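Local atomic coordinates of alternansucrase (Leuconostoc mesenteroides, PDB entry 6HVG), a protein that is a large multidomain enzyme of glycoside hydrolase family 70 that holds a calcium ion and carries repeats of the choline-binding, cell-wall-binding type. Residues Q448-K460 with A504-N516. Sequence-based numbering, arbitrary orientation.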
loop_
_atom_site.group_PDB
_atom_site.type_symbol
_atom_site.label_atom_id
_atom_site.label_comp_id
_atom_site.label_asym_id
_atom_site.label_seq_id
_atom_site.Cartn_x
_atom_site.Cartn_y
_atom_site.Cartn_z
ATOM N N GLN A 448 -15.045 18.671 -27.767
ATOM C CA GLN A 448 -13.800 17.909 -27.658
ATOM C C GLN A 448 -14.067 16.416 -27.747
ATOM O O GLN A 448 -13.445 15.723 -28.534
ATOM C CB GLN A 448 -13.111 18.214 -26.320
ATOM C CG GLN A 448 -11.735 17.599 -26.128
ATOM C CD GLN A 448 -10.715 18.078 -27.139
ATOM O OE1 GLN A 448 -10.014 19.076 -26.915
ATOM N NE2 GLN A 448 -10.658 17.409 -28.276
ATOM N N THR A 449 -15.022 15.927 -26.954
ATOM C CA THR A 449 -15.394 14.538 -26.995
ATOM C C THR A 449 -15.941 14.176 -28.361
ATOM O O THR A 449 -15.620 13.128 -28.905
ATOM C CB THR A 449 -16.456 14.211 -25.946
ATOM O OG1 THR A 449 -16.016 14.643 -24.665
ATOM C CG2 THR A 449 -16.692 12.693 -25.882
ATOM N N GLN A 450 -16.777 15.030 -28.931
ATOM C CA GLN A 450 -17.317 14.758 -30.264
ATOM C C GLN A 450 -16.194 14.592 -31.271
ATOM O O GLN A 450 -16.220 13.672 -32.071
ATOM C CB GLN A 450 -18.268 15.877 -30.721
ATOM C CG GLN A 450 -18.901 15.638 -32.085
ATOM C CD GLN A 450 -20.141 16.450 -32.312
ATOM O OE1 GLN A 450 -20.506 17.289 -31.485
ATOM N NE2 GLN A 450 -20.782 16.260 -33.467
ATOM N N ALA A 451 -15.231 15.508 -31.244
ATOM C CA ALA A 451 -14.122 15.475 -32.192
ATOM C C ALA A 451 -13.265 14.233 -31.985
ATOM O O ALA A 451 -12.752 13.652 -32.954
ATOM C CB ALA A 451 -13.275 16.728 -32.082
ATOM N N ASN A 452 -13.100 13.836 -30.724
ATOM C CA ASN A 452 -12.303 12.648 -30.415
ATOM C C ASN A 452 -13.005 11.372 -30.878
ATOM O O ASN A 452 -12.367 10.491 -31.449
ATOM C CB ASN A 452 -11.977 12.571 -28.924
ATOM C CG ASN A 452 -10.952 13.602 -28.492
ATOM O OD1 ASN A 452 -10.232 14.158 -29.303
ATOM N ND2 ASN A 452 -10.868 13.841 -27.203
ATOM N N TYR A 453 -14.310 11.289 -30.645
ATOM C CA TYR A 453 -15.109 10.176 -31.130
ATOM C C TYR A 453 -14.964 10.038 -32.636
ATOM O O TYR A 453 -14.714 8.953 -33.124
ATOM C CB TYR A 453 -16.582 10.371 -30.774
ATOM C CG TYR A 453 -17.548 9.500 -31.557
ATOM C CD1 TYR A 453 -17.854 8.211 -31.143
ATOM C CD2 TYR A 453 -18.162 9.968 -32.692
ATOM C CE1 TYR A 453 -18.748 7.419 -31.849
ATOM C CE2 TYR A 453 -19.057 9.185 -33.416
ATOM C CZ TYR A 453 -19.355 7.917 -32.991
ATOM O OH TYR A 453 -20.238 7.172 -33.731
ATOM N N LEU A 454 -15.115 11.143 -33.362
ATOM C CA LEU A 454 -15.035 11.137 -34.820
ATOM C C LEU A 454 -13.683 10.671 -35.308
ATOM O O LEU A 454 -13.618 9.809 -36.189
ATOM C CB LEU A 454 -15.314 12.524 -35.407
ATOM C CG LEU A 454 -16.737 13.019 -35.201
ATOM C CD1 LEU A 454 -16.815 14.475 -35.598
ATOM C CD2 LEU A 454 -17.761 12.215 -35.998
ATOM N N ASN A 455 -12.615 11.207 -34.722
ATOM C CA ASN A 455 -11.266 10.784 -35.085
ATOM C C ASN A 455 -11.006 9.296 -34.763
ATOM O O ASN A 455 -10.377 8.597 -35.544
ATOM C CB ASN A 455 -10.221 11.634 -34.379
ATOM C CG ASN A 455 -10.220 13.055 -34.848
ATOM O OD1 ASN A 455 -10.851 13.396 -35.841
ATOM N ND2 ASN A 455 -9.506 13.900 -34.147
ATOM N N PHE A 456 -11.484 8.821 -33.617
ATOM C CA PHE A 456 -11.295 7.428 -33.226
ATOM C C PHE A 456 -12.029 6.448 -34.166
ATOM O O PHE A 456 -11.440 5.474 -34.626
ATOM C CB PHE A 456 -11.756 7.233 -31.788
ATOM C CG PHE A 456 -11.560 5.847 -31.259
ATOM C CD1 PHE A 456 -10.352 5.477 -30.703
ATOM C CD2 PHE A 456 -12.608 4.936 -31.242
ATOM C CE1 PHE A 456 -10.176 4.209 -30.173
ATOM C CE2 PHE A 456 -12.437 3.661 -30.734
ATOM C CZ PHE A 456 -11.209 3.298 -30.218
ATOM N N MET A 457 -13.303 6.704 -34.443
ATOM C CA MET A 457 -14.093 5.834 -35.319
ATOM C C MET A 457 -13.579 5.850 -36.752
ATOM O O MET A 457 -13.560 4.806 -37.409
ATOM C CB MET A 457 -15.560 6.235 -35.322
ATOM C CG MET A 457 -16.250 6.063 -33.980
ATOM S SD MET A 457 -16.688 4.371 -33.559
ATOM C CE MET A 457 -15.593 4.107 -32.192
ATOM N N SER A 458 -13.158 7.027 -37.221
ATOM C CA SER A 458 -12.468 7.175 -38.501
ATOM C C SER A 458 -11.265 6.245 -38.673
ATOM O O SER A 458 -11.089 5.640 -39.737
ATOM C CB SER A 458 -11.948 8.608 -38.646
ATOM O OG SER A 458 -12.910 9.440 -39.220
ATOM N N SER A 459 -10.425 6.163 -37.645
ATOM C CA SER A 459 -9.211 5.366 -37.683
ATOM C C SER A 459 -9.499 3.893 -37.801
ATOM O O SER A 459 -8.574 3.124 -38.066
ATOM C CB SER A 459 -8.407 5.569 -36.419
ATOM O OG SER A 459 -8.112 6.929 -36.295
ATOM N N LYS A 460 -10.751 3.498 -37.564
ATOM C CA LYS A 460 -11.132 2.112 -37.609
ATOM C C LYS A 460 -11.836 1.716 -38.877
ATOM O O LYS A 460 -12.466 0.662 -38.931
ATOM C CB LYS A 460 -11.979 1.771 -36.384
ATOM C CG LYS A 460 -11.187 1.781 -35.086
ATOM C CD LYS A 460 -11.860 0.898 -34.031
ATOM C CE LYS A 460 -11.068 0.794 -32.718
ATOM N NZ LYS A 460 -11.484 -0.329 -31.811
ATOM N N ALA A 504 -15.740 -1.334 -29.914
ATOM C CA ALA A 504 -15.249 -0.028 -30.380
ATOM C C ALA A 504 -15.653 1.111 -29.427
ATOM O O ALA A 504 -14.837 1.951 -29.071
ATOM C CB ALA A 504 -15.756 0.246 -31.779
ATOM N N ILE A 505 -16.905 1.109 -28.989
ATOM C CA ILE A 505 -17.363 2.101 -28.023
ATOM C C ILE A 505 -16.627 1.957 -26.702
ATOM O O ILE A 505 -16.067 2.927 -26.199
ATOM C CB ILE A 505 -18.900 2.046 -27.823
ATOM C CG1 ILE A 505 -19.616 2.448 -29.122
ATOM C CG2 ILE A 505 -19.350 2.953 -26.689
ATOM C CD1 ILE A 505 -19.260 3.818 -29.673
ATOM N N ASP A 506 -16.591 0.737 -26.173
ATOM C CA ASP A 506 -15.922 0.452 -24.897
ATOM C C ASP A 506 -14.485 0.964 -24.896
ATOM O O ASP A 506 -14.055 1.612 -23.936
ATOM C CB ASP A 506 -15.918 -1.048 -24.598
ATOM C CG ASP A 506 -17.252 -1.556 -24.070
ATOM O OD1 ASP A 506 -18.042 -0.758 -23.497
ATOM O OD2 ASP A 506 -17.488 -2.781 -24.201
ATOM N N SER A 507 -13.760 0.680 -25.981
ATOM C CA SER A 507 -12.378 1.116 -26.138
ATOM C C SER A 507 -12.235 2.624 -26.209
ATOM O O SER A 507 -11.321 3.193 -25.609
ATOM C CB SER A 507 -11.743 0.490 -27.390
ATOM O OG SER A 507 -11.487 -0.876 -27.178
ATOM N N PHE A 508 -13.115 3.259 -26.982
ATOM C CA PHE A 508 -13.079 4.695 -27.131
ATOM C C PHE A 508 -13.342 5.391 -25.802
ATOM O O PHE A 508 -12.684 6.389 -25.469
ATOM C CB PHE A 508 -14.088 5.180 -28.155
ATOM C CG PHE A 508 -14.382 6.638 -28.022
ATOM C CD1 PHE A 508 -13.398 7.579 -28.266
ATOM C CD2 PHE A 508 -15.620 7.054 -27.586
ATOM C CE1 PHE A 508 -13.661 8.912 -28.111
ATOM C CE2 PHE A 508 -15.886 8.380 -27.419
ATOM C CZ PHE A 508 -14.905 9.311 -27.691
ATOM N N VAL A 509 -14.300 4.854 -25.056
ATOM C CA VAL A 509 -14.704 5.439 -23.786
ATOM C C VAL A 509 -13.554 5.492 -22.789
ATOM O O VAL A 509 -13.428 6.465 -22.061
ATOM C CB VAL A 509 -15.906 4.678 -23.179
ATOM C CG1 VAL A 509 -16.156 5.076 -21.737
ATOM C CG2 VAL A 509 -17.158 4.935 -24.001
ATOM N N LYS A 510 -12.734 4.445 -22.744
ATOM C CA LYS A 510 -11.613 4.362 -21.799
ATOM C C LYS A 510 -10.489 5.350 -22.140
ATOM O O LYS A 510 -9.702 5.752 -21.287
ATOM C CB LYS A 510 -11.057 2.935 -21.767
ATOM C CG LYS A 510 -11.993 1.892 -21.158
ATOM C CD LYS A 510 -11.406 0.485 -21.372
ATOM C CE LYS A 510 -12.362 -0.620 -20.898
ATOM N NZ LYS A 510 -11.671 -1.787 -20.253
ATOM N N THR A 511 -10.441 5.751 -23.397
ATOM C CA THR A 511 -9.532 6.775 -23.885
ATOM C C THR A 511 -9.715 8.159 -23.251
ATOM O O THR A 511 -8.754 8.911 -23.116
ATOM C CB THR A 511 -9.735 6.905 -25.416
ATOM O OG1 THR A 511 -9.250 5.722 -26.046
ATOM C CG2 THR A 511 -8.989 8.084 -26.004
ATOM N N GLN A 512 -10.945 8.503 -22.891
ATOM C CA GLN A 512 -11.280 9.843 -22.409
ATOM C C GLN A 512 -11.068 9.995 -20.913
ATOM O O GLN A 512 -11.579 9.209 -20.124
ATOM C CB GLN A 512 -12.745 10.163 -22.721
ATOM C CG GLN A 512 -13.124 9.983 -24.172
ATOM C CD GLN A 512 -12.349 10.912 -25.049
ATOM O OE1 GLN A 512 -12.613 12.116 -25.071
ATOM N NE2 GLN A 512 -11.378 10.376 -25.772
ATOM N N ALA A 513 -10.348 11.044 -20.531
ATOM C CA ALA A 513 -9.980 11.292 -19.138
ATOM C C ALA A 513 -11.184 11.292 -18.192
ATOM O O ALA A 513 -11.100 10.767 -17.083
ATOM C CB ALA A 513 -9.196 12.595 -19.012
ATOM N N ASN A 514 -12.281 11.917 -18.607
ATOM C CA ASN A 514 -13.482 11.955 -17.778
ATOM C C ASN A 514 -14.101 10.580 -17.557
ATOM O O ASN A 514 -14.908 10.408 -16.665
ATOM C CB ASN A 514 -14.508 12.891 -18.400
ATOM C CG ASN A 514 -14.300 14.333 -18.019
ATOM O OD1 ASN A 514 -13.604 14.642 -17.081
ATOM N ND2 ASN A 514 -14.943 15.223 -18.736
ATOM N N TRP A 515 -13.741 9.617 -18.402
ATOM C CA TRP A 515 -14.264 8.265 -18.327
ATOM C C TRP A 515 -13.220 7.213 -17.953
ATOM O O TRP A 515 -13.386 6.007 -18.248
ATOM C CB TRP A 515 -14.921 7.913 -19.670
ATOM C CG TRP A 515 -16.043 8.848 -20.030
ATOM C CD1 TRP A 515 -16.819 9.573 -19.161
ATOM C CD2 TRP A 515 -16.518 9.164 -21.336
ATOM N NE1 TRP A 515 -17.737 10.306 -19.847
ATOM C CE2 TRP A 515 -17.586 10.063 -21.184
ATOM C CE3 TRP A 515 -16.151 8.766 -22.622
ATOM C CZ2 TRP A 515 -18.281 10.572 -22.253
ATOM C CZ3 TRP A 515 -16.867 9.281 -23.704
ATOM C CH2 TRP A 515 -17.908 10.174 -23.502
ATOM N N ASN A 516 -12.143 7.657 -17.302
ATOM C CA ASN A 516 -11.136 6.726 -16.799
ATOM C C ASN A 516 -10.485 7.227 -15.502
ATOM O O ASN A 516 -10.925 8.226 -14.929
ATOM C CB ASN A 516 -10.159 6.327 -17.923
ATOM C CG ASN A 516 -9.294 7.461 -18.398
ATOM O OD1 ASN A 516 -9.006 8.413 -17.667
ATOM N ND2 ASN A 516 -8.835 7.355 -19.633
#
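F508 holds CG opposite its own backbone N, with chi1 at 162°, F456 does likewise, and these two torsions send their rings into the interface between helix 447-462 and helix 499-511. The result is knobs-into-holes packing within a helical part of this family 70 glycoside hydrolase: the F508 side chain is the knob, received among T449, N452, Y453 and F456. The axes of 448-460 and 504-511 approach to 10.7 Å. F508 CE1 comes to 3.5 Å from the backbone N of Y453, obliquely to the ring, while F508 CZ meets Y453 CB at 3.7 Å. Y453 also turns its ring edge to the face of F508, planes at 74°, in a T-shaped pair. F456 meets F508 differently. Its ring slants against the F508 ring and takes F508 CB over one face, a CH-pi contact with CB 3.8 Å from the ring centroid. M457, its chain bent, brings CE to 3.9 Å from A504 CB, extending the apolar seam. Y453 also touches I484 and I488 of helix 474-495, and its ring meets that of W444. Toward the other end, T449 turns CG2 to the W515 ring, 3.7 Å from CH2, while its OG1 is hydrogen-bonded to D446. Beside that methyl, the amides of N452 and Q512 lie with their planes 67° apart, joined by one nearly straight bond: N452 ND2 donates to Q512 OE1 at 3.3 Å, in the carbonyl plane and on a lone pair.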